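Local coordinates for putative uncharacterized protein Smu.1393c (Streptococcus mutans, PDB 4L9A) that is an alpha/beta hydrolase that probably acts as a carboxylesterase, cleaving ester bonds, at residues K245-E249 against S250-N254. Sequence-based numbering, arbitrary orientation.
Sequences KEYLE and SEYLN
Ser250 closes the end of helix 244-248 by returning to the carbonyl of Tyr247. Its CB lies 3.3 Å from both Glu246 O and Tyr247 O; one bond further, OG donates to Tyr247 O at 2.8 Å, in the carbonyl plane and on a lone pair. Chi1 of 79° sets OG between the backbone N and the carbonyl carbon, near enough to the main chain for both its bonds. Ser250 N also donates to Tyr247 O (3.0 Å), from well above the carbonyl plane, so two donors grip this carbonyl oxygen in the last turn of the helix. OG in turn accepts from Tyr252 N at 3.1 Å, forming an ST turn at the start of the type I turn Ser250-Leu253. Serine suits the place because a short hydroxyl can donate and accept at once. Beyond it, Leu253 CD1 meets Leu248 CD2 at 3.9 Å, where two branched, apolar side chains cover the join of helix and turn, and the edge of the Tyr247 ring brings CE1 to Tyr252 CD2. Both rings are buried, and each hydroxyl is satisfied by a backbone carbonyl, Pro143 O for Tyr247 and Thr144 O for Tyr252. Helix end and turn lie together on the alpha/beta hydrolase sheet: Tyr247 and Tyr252 touch Val237 of strand 235-239, Leu248 and Leu253 touch Leu261 of outermost strand 260-263.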
loop_
_atom_site.group_PDB
_atom_site.type_symbol
_atom_site.label_atom_id
_atom_site.label_comp_id
_atom_site.label_asym_id
_atom_site.label_seq_id
_atom_site.Cartn_x
_atom_site.Cartn_y
_atom_site.Cartn_z
ATOM N N LYS A 245 -11.668 -5.366 16.256
ATOM C CA LYS A 245 -10.982 -6.339 17.111
ATOM C C LYS A 245 -9.740 -6.939 16.440
ATOM O O LYS A 245 -8.674 -7.051 17.052
ATOM C CB LYS A 245 -11.935 -7.456 17.537
ATOM C CG LYS A 245 -11.305 -8.434 18.509
ATOM C CD LYS A 245 -12.285 -9.508 18.946
ATOM C CE LYS A 245 -11.602 -10.503 19.872
ATOM N NZ LYS A 245 -10.935 -9.811 21.016
ATOM N N GLU A 246 -9.902 -7.334 15.186
ATOM C CA GLU A 246 -8.806 -7.857 14.378
ATOM C C GLU A 246 -7.583 -6.931 14.447
ATOM O O GLU A 246 -6.480 -7.369 14.770
ATOM C CB GLU A 246 -9.281 -8.026 12.928
ATOM C CG GLU A 246 -8.151 -8.236 11.895
ATOM C CD GLU A 246 -8.644 -8.109 10.454
ATOM O OE1 GLU A 246 -9.863 -7.917 10.255
ATOM O OE2 GLU A 246 -7.815 -8.189 9.522
ATOM N N TYR A 247 -7.797 -5.649 14.175
ATOM C CA TYR A 247 -6.713 -4.671 14.204
ATOM C C TYR A 247 -6.159 -4.394 15.609
ATOM O O TYR A 247 -4.950 -4.294 15.786
ATOM C CB TYR A 247 -7.110 -3.388 13.468
ATOM C CG TYR A 247 -7.002 -3.570 11.970
ATOM C CD1 TYR A 247 -5.768 -3.843 11.374
ATOM C CD2 TYR A 247 -8.119 -3.503 11.157
ATOM C CE1 TYR A 247 -5.652 -4.024 10.024
ATOM C CE2 TYR A 247 -8.011 -3.686 9.792
ATOM C CZ TYR A 247 -6.774 -3.944 9.235
ATOM O OH TYR A 247 -6.662 -4.129 7.886
ATOM N N LEU A 248 -7.039 -4.321 16.606
ATOM C CA LEU A 248 -6.593 -4.187 17.992
ATOM C C LEU A 248 -5.639 -5.311 18.401
ATOM O O LEU A 248 -4.696 -5.084 19.155
ATOM C CB LEU A 248 -7.792 -4.149 18.947
ATOM C CG LEU A 248 -8.599 -2.851 18.989
ATOM C CD1 LEU A 248 -9.668 -2.933 20.085
ATOM C CD2 LEU A 248 -7.670 -1.658 19.226
ATOM N N GLU A 249 -5.882 -6.520 17.901
ATOM C CA GLU A 249 -5.049 -7.676 18.238
ATOM C C GLU A 249 -3.920 -7.904 17.235
ATOM O O GLU A 249 -3.209 -8.911 17.316
ATOM C CB GLU A 249 -5.890 -8.948 18.248
ATOM C CG GLU A 249 -6.938 -9.026 19.331
ATOM C CD GLU A 249 -7.805 -10.258 19.161
ATOM O OE1 GLU A 249 -7.745 -10.872 18.066
ATOM O OE2 GLU A 249 -8.540 -10.606 20.113
ATOM N N SER A 250 -3.757 -6.989 16.290
ATOM C CA SER A 250 -2.895 -7.265 15.144
ATOM C C SER A 250 -1.454 -6.823 15.331
ATOM O O SER A 250 -1.110 -6.098 16.273
ATOM C CB SER A 250 -3.432 -6.584 13.883
ATOM O OG SER A 250 -3.091 -5.207 13.891
ATOM N N GLU A 251 -0.631 -7.245 14.378
ATOM C CA GLU A 251 0.775 -6.892 14.318
ATOM C C GLU A 251 1.001 -5.425 13.933
ATOM O O GLU A 251 2.146 -4.953 13.939
ATOM C CB GLU A 251 1.468 -7.790 13.285
ATOM C CG GLU A 251 0.825 -7.737 11.887
ATOM C CD GLU A 251 -0.347 -8.720 11.731
ATOM O OE1 GLU A 251 -1.032 -9.021 12.730
ATOM O OE2 GLU A 251 -0.563 -9.211 10.608
ATOM N N TYR A 252 -0.062 -4.712 13.562
ATOM C CA TYR A 252 0.091 -3.317 13.115
ATOM C C TYR A 252 -0.054 -2.311 14.260
ATOM O O TYR A 252 0.261 -1.128 14.110
ATOM C CB TYR A 252 -0.883 -2.979 11.984
ATOM C CG TYR A 252 -0.626 -3.758 10.714
ATOM C CD1 TYR A 252 0.530 -3.539 9.960
ATOM C CD2 TYR A 252 -1.515 -4.734 10.282
ATOM C CE1 TYR A 252 0.780 -4.261 8.802
ATOM C CE2 TYR A 252 -1.276 -5.466 9.125
ATOM C CZ TYR A 252 -0.121 -5.219 8.385
ATOM O OH TYR A 252 0.145 -5.931 7.236
ATOM N N LEU A 253 -0.525 -2.789 15.404
ATOM C CA LEU A 253 -0.698 -1.922 16.565
ATOM C C LEU A 253 0.328 -2.215 17.652
ATOM O O LEU A 253 0.840 -3.324 17.761
ATOM C CB LEU A 253 -2.129 -2.006 17.116
ATOM C CG LEU A 253 -3.186 -1.289 16.267
ATOM C CD1 LEU A 253 -4.587 -1.425 16.865
ATOM C CD2 LEU A 253 -2.827 0.176 16.099
ATOM N N ASN A 254 0.631 -1.193 18.442
ATOM C CA ASN A 254 1.556 -1.312 19.548
ATOM C C ASN A 254 1.106 -0.335 20.613
ATOM O O ASN A 254 0.013 0.231 20.509
ATOM C CB ASN A 254 3.000 -1.018 19.102
ATOM C CG ASN A 254 3.160 0.372 18.502
ATOM O OD1 ASN A 254 2.408 1.297 18.820
ATOM N ND2 ASN A 254 4.154 0.526 17.628
HETATM O O HOH W 1 -1.810 -5.456 18.897
#